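Local coordinates for protein BspA (BspA_V) (Streptococcus agalactiae serotype III, PDB 5DZ8) that acts as a cell wall-anchored adhesin of the AgI/II family, represented here by its variable (V) domain, and probably helps the bacterium attach to host surfaces, at residues M25-K30 with F35-D40; Y79-R84 with I96-L101; F109-A112 with T118-E121; L131-K136 with G142-F147. All coordinates share one frame; numbering follows the deposited sequence.

Interaction 1: residues M25-K30 with F35-D40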
loop_
_atom_site.group_PDB
_atom_site.type_symbol
_atom_site.label_atom_id
_atom_site.label_comp_id
_atom_site.label_asym_id
_atom_site.label_seq_id
_atom_site.Cartn_x
_atom_site.Cartn_y
_atom_site.Cartn_z
HETATM N N MSE A 25 1.571 8.253 21.240
HETATM C CA MSE A 25 3.019 8.113 21.597
HETATM C C MSE A 25 3.565 9.475 21.934
HETATM O O MSE A 25 3.501 10.410 21.119
HETATM C CB MSE A 25 3.713 7.571 20.384
HETATM C CG MSE A 25 4.783 6.535 20.696
HETATM SE SE MSE A 25 5.123 5.771 18.917
HETATM C CE MSE A 25 3.405 4.781 18.826
ATOM N N THR A 26 4.062 9.649 23.144
ATOM C CA THR A 26 4.678 10.923 23.478
ATOM C C THR A 26 6.141 10.848 23.082
ATOM O O THR A 26 6.777 9.810 23.113
ATOM C CB THR A 26 4.383 11.382 24.914
ATOM O OG1 THR A 26 2.950 11.481 25.081
ATOM C CG2 THR A 26 5.010 12.801 25.187
ATOM N N ALA A 27 6.602 11.927 22.515
ATOM C CA ALA A 27 7.952 12.011 22.058
ATOM C C ALA A 27 8.817 12.428 23.259
ATOM O O ALA A 27 8.392 13.157 24.146
ATOM C CB ALA A 27 8.052 13.032 20.962
ATOM N N LYS A 28 10.042 11.973 23.245
ATOM C CA LYS A 28 11.069 12.572 24.014
ATOM C C LYS A 28 11.294 14.005 23.456
ATOM O O LYS A 28 11.388 14.155 22.269
ATOM C CB LYS A 28 12.291 11.647 23.923
ATOM C CG LYS A 28 13.504 12.174 24.647
ATOM C CD LYS A 28 14.650 11.176 24.591
ATOM C CE LYS A 28 15.778 11.671 25.497
ATOM N NZ LYS A 28 16.988 10.814 25.575
ATOM N N THR A 29 11.251 15.036 24.300
ATOM C CA THR A 29 11.362 16.453 23.890
ATOM C C THR A 29 12.217 17.233 24.846
ATOM O O THR A 29 12.453 16.787 25.960
ATOM C CB THR A 29 10.032 17.257 23.854
ATOM O OG1 THR A 29 9.396 17.216 25.120
ATOM C CG2 THR A 29 9.062 16.762 22.781
ATOM N N LYS A 30 12.704 18.375 24.367
ATOM C CA LYS A 30 13.313 19.403 25.169
ATOM C C LYS A 30 12.485 20.676 25.009
ATOM O O LYS A 30 11.766 20.810 24.084
ATOM C CB LYS A 30 14.744 19.717 24.757
ATOM C CG LYS A 30 15.692 18.550 24.891
ATOM C CD LYS A 30 17.128 19.016 24.614
ATOM C CE LYS A 30 17.890 17.915 23.926
ATOM N NZ LYS A 30 19.357 18.147 23.979
ATOM N N PHE A 35 12.921 17.194 19.393
ATOM C CA PHE A 35 12.166 16.001 19.648
ATOM C C PHE A 35 12.692 14.795 18.949
ATOM O O PHE A 35 13.382 14.881 17.949
ATOM C CB PHE A 35 10.678 16.199 19.294
ATOM C CG PHE A 35 10.399 16.308 17.807
ATOM C CD1 PHE A 35 10.297 15.181 17.024
ATOM C CD2 PHE A 35 10.267 17.574 17.177
ATOM C CE1 PHE A 35 10.034 15.292 15.649
ATOM C CE2 PHE A 35 9.993 17.683 15.817
ATOM C CZ PHE A 35 9.882 16.550 15.042
ATOM N N GLU A 36 12.212 13.670 19.429
ATOM C CA GLU A 36 12.542 12.390 18.915
ATOM C C GLU A 36 11.410 11.396 19.229
ATOM O O GLU A 36 11.110 11.106 20.401
ATOM C CB GLU A 36 13.834 11.961 19.584
ATOM C CG GLU A 36 14.187 10.523 19.378
ATOM C CD GLU A 36 15.411 10.108 20.155
ATOM O OE1 GLU A 36 16.332 10.955 20.320
ATOM O OE2 GLU A 36 15.433 8.920 20.599
ATOM N N PHE A 37 10.798 10.906 18.159
ATOM C CA PHE A 37 9.902 9.740 18.188
ATOM C C PHE A 37 10.632 8.422 17.986
ATOM O O PHE A 37 11.392 8.297 17.070
ATOM C CB PHE A 37 8.878 9.850 17.056
ATOM C CG PHE A 37 7.864 10.922 17.282
ATOM C CD1 PHE A 37 6.834 10.724 18.189
ATOM C CD2 PHE A 37 7.960 12.133 16.638
ATOM C CE1 PHE A 37 5.907 11.715 18.408
ATOM C CE2 PHE A 37 6.999 13.120 16.825
ATOM C CZ PHE A 37 5.968 12.902 17.697
ATOM N N ASN A 38 10.335 7.433 18.807
ATOM C CA ASN A 38 10.867 6.059 18.644
ATOM C C ASN A 38 9.710 5.121 18.404
ATOM O O ASN A 38 8.751 5.212 19.083
ATOM C CB ASN A 38 11.623 5.696 19.923
ATOM C CG ASN A 38 12.983 6.383 19.979
ATOM O OD1 ASN A 38 13.889 6.015 19.239
ATOM N ND2 ASN A 38 13.119 7.414 20.801
ATOM N N HIS A 39 9.771 4.252 17.424
ATOM C CA HIS A 39 8.759 3.209 17.263
ATOM C C HIS A 39 9.340 1.781 17.082
ATOM O O HIS A 39 10.346 1.569 16.392
ATOM C CB HIS A 39 7.797 3.568 16.136
ATOM C CG HIS A 39 8.325 3.350 14.744
ATOM N ND1 HIS A 39 8.778 4.385 13.947
ATOM C CD2 HIS A 39 8.408 2.231 13.979
ATOM C CE1 HIS A 39 9.117 3.916 12.760
ATOM N NE2 HIS A 39 8.912 2.612 12.756
ATOM N N ASP A 40 8.690 0.813 17.732
ATOM C CA ASP A 40 8.963 -0.628 17.562
ATOM C C ASP A 40 8.266 -1.141 16.321
ATOM O O ASP A 40 7.082 -0.911 16.156
ATOM C CB ASP A 40 8.409 -1.411 18.757
ATOM C CG ASP A 40 9.332 -1.405 19.943
ATOM O OD1 ASP A 40 10.164 -0.477 20.053
ATOM O OD2 ASP A 40 9.228 -2.349 20.770
HETATM O O HOH W 1 8.083 8.460 20.915
#

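Interaction 2: residues Y79-R84 with I96-L101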
loop_
_atom_site.group_PDB
_atom_site.type_symbol
_atom_site.label_atom_id
_atom_site.label_comp_id
_atom_site.label_asym_id
_atom_site.label_seq_id
_atom_site.Cartn_x
_atom_site.Cartn_y
_atom_site.Cartn_z
ATOM N N TYR A 79 14.919 16.280 10.886
ATOM C CA TYR A 79 16.329 16.012 10.691
ATOM C C TYR A 79 16.525 14.650 10.065
ATOM O O TYR A 79 16.899 14.557 8.901
ATOM C CB TYR A 79 17.094 16.089 12.013
ATOM C CG TYR A 79 17.123 17.452 12.707
ATOM C CD1 TYR A 79 17.032 18.646 12.011
ATOM C CD2 TYR A 79 17.329 17.526 14.088
ATOM C CE1 TYR A 79 17.063 19.862 12.675
ATOM C CE2 TYR A 79 17.394 18.736 14.753
ATOM C CZ TYR A 79 17.248 19.897 14.051
ATOM O OH TYR A 79 17.316 21.054 14.749
ATOM N N LYS A 80 16.248 13.584 10.805
ATOM C CA LYS A 80 16.595 12.259 10.324
ATOM C C LYS A 80 15.510 11.238 10.569
ATOM O O LYS A 80 14.774 11.316 11.540
ATOM C CB LYS A 80 17.885 11.777 10.993
ATOM C CG LYS A 80 19.120 12.522 10.526
ATOM C CD LYS A 80 20.433 11.874 11.002
ATOM C CE LYS A 80 21.654 12.783 10.789
ATOM N NZ LYS A 80 21.711 13.374 9.392
ATOM N N TYR A 81 15.468 10.258 9.692
ATOM C CA TYR A 81 14.793 9.022 9.944
ATOM C C TYR A 81 15.761 7.860 9.891
ATOM O O TYR A 81 16.336 7.583 8.840
ATOM C CB TYR A 81 13.652 8.785 8.960
ATOM C CG TYR A 81 12.890 7.495 9.251
ATOM C CD1 TYR A 81 12.106 7.374 10.397
ATOM C CD2 TYR A 81 13.004 6.387 8.409
ATOM C CE1 TYR A 81 11.438 6.188 10.691
ATOM C CE2 TYR A 81 12.345 5.190 8.696
ATOM C CZ TYR A 81 11.564 5.099 9.823
ATOM O OH TYR A 81 10.913 3.925 10.104
ATOM N N GLU A 82 15.863 7.168 11.019
ATOM C CA GLU A 82 16.702 6.031 11.176
ATOM C C GLU A 82 15.920 4.763 11.547
ATOM O O GLU A 82 14.914 4.827 12.299
ATOM C CB GLU A 82 17.712 6.282 12.296
ATOM C CG GLU A 82 18.690 7.406 12.011
ATOM C CD GLU A 82 19.311 7.997 13.270
ATOM O OE1 GLU A 82 19.512 7.251 14.253
ATOM O OE2 GLU A 82 19.614 9.215 13.292
ATOM N N TYR A 83 16.437 3.629 11.040
ATOM C CA TYR A 83 15.895 2.353 11.264
ATOM C C TYR A 83 16.988 1.385 11.559
ATOM O O TYR A 83 17.886 1.221 10.754
ATOM C CB TYR A 83 15.068 1.887 10.069
ATOM C CG TYR A 83 14.441 0.511 10.306
ATOM C CD1 TYR A 83 13.290 0.350 11.072
ATOM C CD2 TYR A 83 15.042 -0.629 9.824
ATOM C CE1 TYR A 83 12.734 -0.910 11.272
ATOM C CE2 TYR A 83 14.512 -1.903 10.051
ATOM C CZ TYR A 83 13.355 -2.044 10.749
ATOM O OH TYR A 83 12.852 -3.319 10.932
ATOM N N ARG A 84 16.862 0.732 12.705
ATOM C CA ARG A 84 17.802 -0.253 13.221
ATOM C C ARG A 84 17.134 -1.623 13.163
ATOM O O ARG A 84 16.253 -1.934 13.967
ATOM C CB ARG A 84 18.178 0.060 14.688
ATOM N N ILE A 96 7.628 -2.487 4.129
ATOM C CA ILE A 96 7.287 -1.368 4.970
ATOM C C ILE A 96 7.433 -0.111 4.155
ATOM O O ILE A 96 8.338 0.011 3.351
ATOM C CB ILE A 96 8.211 -1.332 6.179
ATOM C CG1 ILE A 96 8.092 -2.658 6.934
ATOM C CG2 ILE A 96 7.853 -0.169 7.099
ATOM C CD1 ILE A 96 9.334 -3.044 7.710
ATOM N N VAL A 97 6.518 0.811 4.340
ATOM C CA VAL A 97 6.653 2.137 3.773
ATOM C C VAL A 97 6.480 3.167 4.886
ATOM O O VAL A 97 5.485 3.163 5.572
ATOM C CB VAL A 97 5.629 2.399 2.658
ATOM C CG1 VAL A 97 5.915 3.757 2.008
ATOM C CG2 VAL A 97 5.704 1.300 1.606
ATOM N N PHE A 98 7.450 4.050 5.030
ATOM C CA PHE A 98 7.383 5.130 5.967
ATOM C C PHE A 98 7.296 6.418 5.178
ATOM O O PHE A 98 8.089 6.629 4.240
ATOM C CB PHE A 98 8.614 5.134 6.886
ATOM C CG PHE A 98 8.517 6.156 7.992
ATOM C CD1 PHE A 98 7.858 5.858 9.177
ATOM C CD2 PHE A 98 9.030 7.409 7.825
ATOM C CE1 PHE A 98 7.747 6.798 10.191
ATOM C CE2 PHE A 98 8.917 8.360 8.816
ATOM C CZ PHE A 98 8.261 8.061 10.006
ATOM N N ARG A 99 6.326 7.266 5.542
ATOM C CA ARG A 99 6.167 8.560 4.902
ATOM C C ARG A 99 5.955 9.659 5.923
ATOM O O ARG A 99 5.320 9.462 6.929
ATOM C CB ARG A 99 4.983 8.661 3.955
ATOM C CG ARG A 99 4.912 7.682 2.813
ATOM C CD ARG A 99 3.836 8.137 1.800
ATOM N NE ARG A 99 3.534 7.031 0.892
ATOM C CZ ARG A 99 2.817 5.952 1.207
ATOM N NH1 ARG A 99 2.272 5.805 2.403
ATOM N NH2 ARG A 99 2.651 4.988 0.320
ATOM N N VAL A 100 6.431 10.834 5.575
ATOM C CA VAL A 100 6.113 12.053 6.276
ATOM C C VAL A 100 5.463 12.968 5.272
ATOM O O VAL A 100 5.885 13.069 4.118
ATOM C CB VAL A 100 7.394 12.731 6.844
ATOM C CG1 VAL A 100 7.069 13.991 7.566
ATOM C CG2 VAL A 100 8.137 11.765 7.734
ATOM N N LEU A 101 4.407 13.622 5.714
ATOM C CA LEU A 101 3.697 14.560 4.867
ATOM C C LEU A 101 3.408 15.808 5.635
ATOM O O LEU A 101 3.382 15.798 6.857
ATOM C CB LEU A 101 2.365 13.968 4.364
ATOM C CG LEU A 101 2.322 12.545 3.836
ATOM C CD1 LEU A 101 2.174 11.572 4.982
ATOM C CD2 LEU A 101 1.144 12.344 2.908
#

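Interaction 3: residues F109-A112 with T118-E121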
loop_
_atom_site.group_PDB
_atom_site.type_symbol
_atom_site.label_atom_id
_atom_site.label_comp_id
_atom_site.label_asym_id
_atom_site.label_seq_id
_atom_site.Cartn_x
_atom_site.Cartn_y
_atom_site.Cartn_z
ATOM N N PHE A 109 8.673 12.882 2.388
ATOM C CA PHE A 109 9.699 11.866 2.514
ATOM C C PHE A 109 8.958 10.557 2.401
ATOM O O PHE A 109 7.840 10.397 2.925
ATOM C CB PHE A 109 10.442 12.004 3.883
ATOM C CG PHE A 109 11.346 10.851 4.202
ATOM C CD1 PHE A 109 12.585 10.715 3.549
ATOM C CD2 PHE A 109 10.955 9.860 5.140
ATOM C CE1 PHE A 109 13.424 9.643 3.850
ATOM C CE2 PHE A 109 11.789 8.784 5.430
ATOM C CZ PHE A 109 13.021 8.658 4.780
ATOM N N GLU A 110 9.591 9.632 1.734
ATOM C CA GLU A 110 9.060 8.297 1.550
ATOM C C GLU A 110 10.194 7.306 1.509
ATOM O O GLU A 110 11.162 7.506 0.831
ATOM C CB GLU A 110 8.269 8.205 0.261
ATOM C CG GLU A 110 7.592 6.854 0.138
ATOM C CD GLU A 110 6.519 6.801 -0.950
ATOM O OE1 GLU A 110 5.724 7.766 -1.165
ATOM O OE2 GLU A 110 6.487 5.755 -1.586
ATOM N N LYS A 111 10.045 6.214 2.226
ATOM C CA LYS A 111 11.042 5.183 2.241
ATOM C C LYS A 111 10.370 3.835 2.354
ATOM O O LYS A 111 9.694 3.524 3.358
ATOM C CB LYS A 111 11.935 5.402 3.437
ATOM C CG LYS A 111 13.007 4.354 3.623
ATOM C CD LYS A 111 14.143 4.479 2.611
ATOM C CE LYS A 111 15.125 3.349 2.910
ATOM N NZ LYS A 111 16.368 3.560 2.177
ATOM N N ALA A 112 10.584 3.036 1.317
ATOM C CA ALA A 112 10.048 1.710 1.227
ATOM C C ALA A 112 11.219 0.767 1.510
ATOM O O ALA A 112 12.309 0.982 1.000
ATOM C CB ALA A 112 9.505 1.501 -0.163
ATOM N N THR A 118 19.669 -2.022 8.412
ATOM C CA THR A 118 19.775 -0.804 9.157
ATOM C C THR A 118 20.083 0.348 8.217
ATOM O O THR A 118 20.754 0.167 7.263
ATOM C CB THR A 118 20.798 -0.991 10.226
ATOM O OG1 THR A 118 20.262 -1.962 11.123
ATOM C CG2 THR A 118 21.087 0.336 11.011
ATOM N N PHE A 119 19.520 1.533 8.454
ATOM C CA PHE A 119 19.902 2.705 7.650
ATOM C C PHE A 119 19.579 3.990 8.366
ATOM O O PHE A 119 18.851 4.012 9.382
ATOM C CB PHE A 119 19.200 2.697 6.290
ATOM C CG PHE A 119 17.689 2.778 6.401
ATOM C CD1 PHE A 119 17.039 4.002 6.656
ATOM C CD2 PHE A 119 16.915 1.611 6.374
ATOM C CE1 PHE A 119 15.653 4.058 6.785
ATOM C CE2 PHE A 119 15.542 1.674 6.530
ATOM C CZ PHE A 119 14.913 2.898 6.711
ATOM N N ALA A 120 20.070 5.080 7.770
ATOM C CA ALA A 120 19.718 6.422 8.191
ATOM C C ALA A 120 19.562 7.335 6.995
ATOM O O ALA A 120 20.444 7.417 6.158
ATOM C CB ALA A 120 20.776 6.969 9.132
ATOM N N GLU A 121 18.444 8.024 6.927
ATOM C CA GLU A 121 18.187 8.973 5.880
ATOM C C GLU A 121 18.110 10.348 6.494
ATOM O O GLU A 121 17.473 10.550 7.544
ATOM C CB GLU A 121 16.809 8.721 5.282
ATOM C CG GLU A 121 16.600 7.330 4.725
ATOM C CD GLU A 121 17.511 7.029 3.537
ATOM O OE1 GLU A 121 17.901 7.976 2.843
ATOM O OE2 GLU A 121 17.842 5.843 3.305
#

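Interaction 4: residues L131-K136 with G142-F147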
loop_
_atom_site.group_PDB
_atom_site.type_symbol
_atom_site.label_atom_id
_atom_site.label_comp_id
_atom_site.label_asym_id
_atom_site.label_seq_id
_atom_site.Cartn_x
_atom_site.Cartn_y
_atom_site.Cartn_z
ATOM N N LEU A 131 2.124 29.871 13.196
ATOM C CA LEU A 131 0.956 29.786 14.034
ATOM C C LEU A 131 1.261 30.617 15.249
ATOM O O LEU A 131 2.435 30.836 15.592
ATOM C CB LEU A 131 0.680 28.357 14.397
ATOM C CG LEU A 131 0.546 27.379 13.244
ATOM C CD1 LEU A 131 0.691 25.984 13.813
ATOM C CD2 LEU A 131 -0.786 27.509 12.517
ATOM N N LYS A 132 0.198 31.124 15.863
ATOM C CA LYS A 132 0.310 31.961 17.074
ATOM C C LYS A 132 -0.835 31.574 18.020
ATOM O O LYS A 132 -1.986 31.464 17.589
ATOM C CB LYS A 132 0.243 33.418 16.693
ATOM C CG LYS A 132 0.144 34.390 17.851
ATOM C CD LYS A 132 0.504 35.815 17.417
ATOM C CE LYS A 132 -0.688 36.647 16.989
ATOM N NZ LYS A 132 -1.141 37.656 18.022
ATOM N N TYR A 133 -0.507 31.288 19.280
ATOM C CA TYR A 133 -1.541 31.009 20.297
ATOM C C TYR A 133 -1.371 31.956 21.452
ATOM O O TYR A 133 -0.325 32.018 22.096
ATOM C CB TYR A 133 -1.502 29.597 20.779
ATOM C CG TYR A 133 -1.670 28.688 19.615
ATOM C CD1 TYR A 133 -2.927 28.291 19.180
ATOM C CD2 TYR A 133 -0.548 28.234 18.919
ATOM C CE1 TYR A 133 -3.052 27.465 18.089
ATOM C CE2 TYR A 133 -0.669 27.416 17.824
ATOM C CZ TYR A 133 -1.896 27.053 17.397
ATOM O OH TYR A 133 -1.941 26.240 16.284
ATOM N N GLU A 134 -2.421 32.714 21.654
ATOM C CA GLU A 134 -2.520 33.699 22.687
ATOM C C GLU A 134 -3.026 32.865 23.856
ATOM O O GLU A 134 -4.091 32.280 23.771
ATOM C CB GLU A 134 -3.518 34.754 22.230
ATOM C CG GLU A 134 -3.176 36.175 22.553
ATOM C CD GLU A 134 -1.890 36.650 21.913
ATOM O OE1 GLU A 134 -1.971 37.083 20.731
ATOM O OE2 GLU A 134 -0.819 36.618 22.609
ATOM N N LEU A 135 -2.233 32.761 24.913
ATOM C CA LEU A 135 -2.529 31.829 26.002
ATOM C C LEU A 135 -2.634 32.517 27.361
ATOM O O LEU A 135 -1.658 32.949 27.936
ATOM C CB LEU A 135 -1.478 30.758 26.067
ATOM C CG LEU A 135 -1.627 29.404 25.361
ATOM C CD1 LEU A 135 -2.864 29.132 24.499
ATOM C CD2 LEU A 135 -0.320 29.165 24.642
ATOM N N LYS A 136 -3.865 32.601 27.827
ATOM C CA LYS A 136 -4.192 33.023 29.144
ATOM C C LYS A 136 -3.671 32.000 30.179
ATOM O O LYS A 136 -3.434 30.826 29.858
ATOM C CB LYS A 136 -5.741 33.116 29.269
ATOM C CG LYS A 136 -6.316 34.510 29.468
ATOM C CD LYS A 136 -6.268 35.312 28.215
ATOM C CE LYS A 136 -7.190 36.518 28.307
ATOM N NZ LYS A 136 -6.798 37.343 29.441
ATOM N N GLY A 142 -4.245 23.087 22.858
ATOM C CA GLY A 142 -4.749 21.798 22.447
ATOM C C GLY A 142 -3.843 21.237 21.358
ATOM O O GLY A 142 -2.789 21.796 21.039
ATOM N N ASN A 143 -4.281 20.137 20.778
ATOM C CA ASN A 143 -3.485 19.396 19.793
ATOM C C ASN A 143 -3.520 20.021 18.419
ATOM O O ASN A 143 -4.577 20.194 17.835
ATOM C CB ASN A 143 -3.969 17.961 19.744
ATOM C CG ASN A 143 -3.763 17.271 21.061
ATOM O OD1 ASN A 143 -2.847 17.595 21.816
ATOM N ND2 ASN A 143 -4.634 16.388 21.378
ATOM N N VAL A 144 -2.348 20.425 17.959
ATOM C CA VAL A 144 -2.177 21.169 16.699
ATOM C C VAL A 144 -1.312 20.319 15.779
ATOM O O VAL A 144 -0.153 20.062 16.080
ATOM C CB VAL A 144 -1.497 22.495 16.999
ATOM C CG1 VAL A 144 -1.211 23.268 15.733
ATOM C CG2 VAL A 144 -2.360 23.326 17.931
ATOM N N GLU A 145 -1.922 19.743 14.751
ATOM C CA GLU A 145 -1.189 18.974 13.722
ATOM C C GLU A 145 -0.106 19.803 13.075
ATOM O O GLU A 145 -0.349 20.926 12.627
ATOM C CB GLU A 145 -2.136 18.525 12.643
ATOM C CG GLU A 145 -1.530 17.662 11.558
ATOM C CD GLU A 145 -2.588 17.191 10.577
ATOM O OE1 GLU A 145 -3.403 18.038 10.121
ATOM O OE2 GLU A 145 -2.616 15.983 10.264
ATOM N N VAL A 146 1.109 19.277 13.055
ATOM C CA VAL A 146 2.212 19.986 12.371
ATOM C C VAL A 146 2.776 19.179 11.222
ATOM O O VAL A 146 3.427 19.751 10.364
ATOM C CB VAL A 146 3.315 20.468 13.365
ATOM C CG1 VAL A 146 2.701 21.449 14.371
ATOM C CG2 VAL A 146 3.890 19.296 14.162
ATOM N N PHE A 147 2.578 17.858 11.223
ATOM C CA PHE A 147 2.830 17.046 10.035
ATOM C C PHE A 147 2.141 15.735 10.166
ATOM O O PHE A 147 1.550 15.478 11.202
ATOM C CB PHE A 147 4.339 16.882 9.744
ATOM C CG PHE A 147 5.154 16.255 10.866
ATOM C CD1 PHE A 147 5.268 14.902 10.981
ATOM C CD2 PHE A 147 5.865 17.031 11.734
ATOM C CE1 PHE A 147 6.046 14.341 11.963
ATOM C CE2 PHE A 147 6.633 16.495 12.741
ATOM C CZ PHE A 147 6.698 15.147 12.881
#

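Interaction 1: residues M25-K30 with F35-D40
Ala-27 and Phe-37 form the tight part of this contact, which joins the two strands of an antiparallel beta hairpin, 25-29 and 34-42, within the domain's larger sheet. The methyl CB of Ala-27 lies over one face of the Phe-37 ring, 3.8 Å from the ring centroid and displaced toward the rim, a CH-pi contact. The carbonyl O of Met-25 meets the same ring at its edge, in the ring plane. Phe-37 reaches back to the first strand because its CG stands beside the backbone N (chi1 -71°). On the same face as the Phe-35 ring, Thr-29 CG2 rests on Phe-35 CB at 3.9 Å in a non-hydrogen-bonded pair, while that ring leads away to Ile-8, Val-76 and Val-57.

Between the backbones, Lys-28 and Glu-36 make the hydrogen-bonded pair: Glu-36 N donates to Lys-28 O at 3.0 Å, but the return bond from Lys-28 N to Glu-36 O is weak, 3.2 Å long and bent to 129°. Their side chains are looser. The extended Lys-28 leaves NZ 5.3 Å from Glu-36 OE1, too far for a salt bridge; Glu-36 OE2 pairs instead with Lys-52. Toward Met-25 the strands separate, and a water spans them, donating to Thr-26 O and accepting from Asn-38 N. The poorly ordered selenomethionine Met-25 curls its SE to 3.7 Å from Asn-38 O. Along the second strand, Asn-38 ND2 gives a nearly straight bond (170°), 2.8 Å long, to the anti lone pair of Glu-36 OE2.

Interaction 2: residues Y79-R84 with I96-L101
Tyr-81 and Phe-98 stack face to face between two sheets, with ring planes only 8° from parallel and centroids 4.0 Å apart. The overlap is broad: Phe-98 CD2 lies over the centre of the Tyr-81 ring, and Tyr-81 CE1 lies over the centre of the Phe-98 ring. Tyr-81 CD1 and Phe-98 CE2 are 3.7 Å apart, as are Tyr-81 CZ and Phe-98 CG. Because the two side chains cross obliquely, the phenol end of Tyr-81 comes over the root of the other ring, with Tyr-81 OH 3.7 Å from Phe-98 CD1 and 3.9 Å from Phe-98 CG.

Each side chain leaves its strand with CG opposite the backbone N (chi1 -178° for Tyr-81, -173° for Phe-98), and this sends both rings straight into the space between the backbones. Their CA atoms are 9.3 Å apart, so no backbone bond can link the two strands. The pair is buried, and contact between the segments rests mainly on the two ring faces.

Two antiparallel sheets pack here in the manner of a beta sandwich. Strand 69-85, in the six-stranded sheet, supplies Tyr-81, and the central strand 94-101 of the three-stranded sheet supplies Phe-98. His-39 of strand 34-42 touches both rings, as does Phe-109 of strand 107-113, while Ile-149 of strand 144-167 packs against Phe-98.

Interaction 3: residues F109-A112 with T118-E121
The Phe-119 ring carries the Lys-111 side chain over one face: CE stands over the ring centre, 3.9 Å from the centroid, and NZ follows as a cation-pi partner at 4.5 Å, only 7° off the ring normal. The ring of His-113 meets Phe-119 edge-to-face. The Phe-109 ring is approached obliquely by the aliphatic part of Glu-121, whose CB lies 3.8 Å from Phe-109 CE1 and whose CG lies 3.8 Å from Phe-109 CZ. The third flat group, the Glu-121 carboxylate, receives Lys-111 NZ from above: the ammonium meets OE2 at 2.9 Å, 45° out of the carboxylate plane, in a salt bridge.

These residues lie on strands 107-113 and 119-135, which run roughly antiparallel as outermost strands of the two sheets within this chain. Their side chains join the sheets at one side of the sandwich-like pair, with segment axes 10.3 Å apart. A backbone hydrogen bond ties Glu-121 to Tyr-81. Both phenylalanines also touch the Tyr-81 side chain, and Phe-109 packs on Phe-98 as well.

Lysine and glutamate cross at about a right angle, each with its methylene groups on an aromatic ring. The bend in Lys-111 at chi2 (74°) carries its chain along Phe-119, lysine and phenylalanine running alongside one another and pointing opposite ways. The ammonium is held by a carboxylate and a pi face together, which would probably favour its charged form.

Interaction 4: residues L131-K136 with G142-F147
Val-144 meets Tyr-133 and Leu-131 with its two methyl groups, in a small contact between the opposed sheets of the sandwich-like pair. Its CG1 touches both partners: the Tyr-133 hydroxyl OH at 3.1 Å, a short distance that may reflect the limits of the model, and Leu-131 CD1 at 3.8 Å. The leucine and valine branches reach toward each other tip to tip. CG2 lies beside the end of the phenol, 3.4 Å from Tyr-133 OH and 3.8 Å from Tyr-133 CZ, and its approach to the ring is oblique. Tyr-133 therefore meets the valine with the hydroxyl end of its ring, and no hydrogen bond joins the segments.

The next shell is strand pairing. Leu-131 and Tyr-133 stand on the same side of their strand, two residues apart; backbone hydrogen bonds to Val-73 and Ala-71 hold that strand against 69-85.

Farther out, the second subunit takes part. Val-144, Glu-145 and Phe-147 pair in antiparallel fashion with a strand of that neighbouring subunit, so the three-stranded sheet continues across the interface, and Val-163 of that subunit packs on Val-144. Along the first strand of the contact, Lys-132 reaches over to Glu-134 in a salt bridge, Lys-132 NZ lying 2.9 Å from Glu-134 OE1 and nearly on the line of its C-O bond.

Interactions 2 and 3 are the closest pair, their centres about 5 Å apart, and share strand pairing in both sheets: Phe-98 O lies 2.8 Å from Lys-111 N, and Tyr-83 O lies 2.8 Å from Phe-119 N, both probable hydrogen bonds. Interaction 1 reaches the aromatic stack through His-39, whose CE1 comes within 3.2 Å of Tyr-81 OH. It also meets interaction 4, where Phe-35 CZ is 4.0 Å from Phe-147 CE2; Phe-147 CD1 in turn packs 4.0 Å from Val-100 CG1 of interaction 2. Interactions 3 and 4 share strand 119-135 yet lie on opposite sides of the chain's centre, about 29 Å apart between centres.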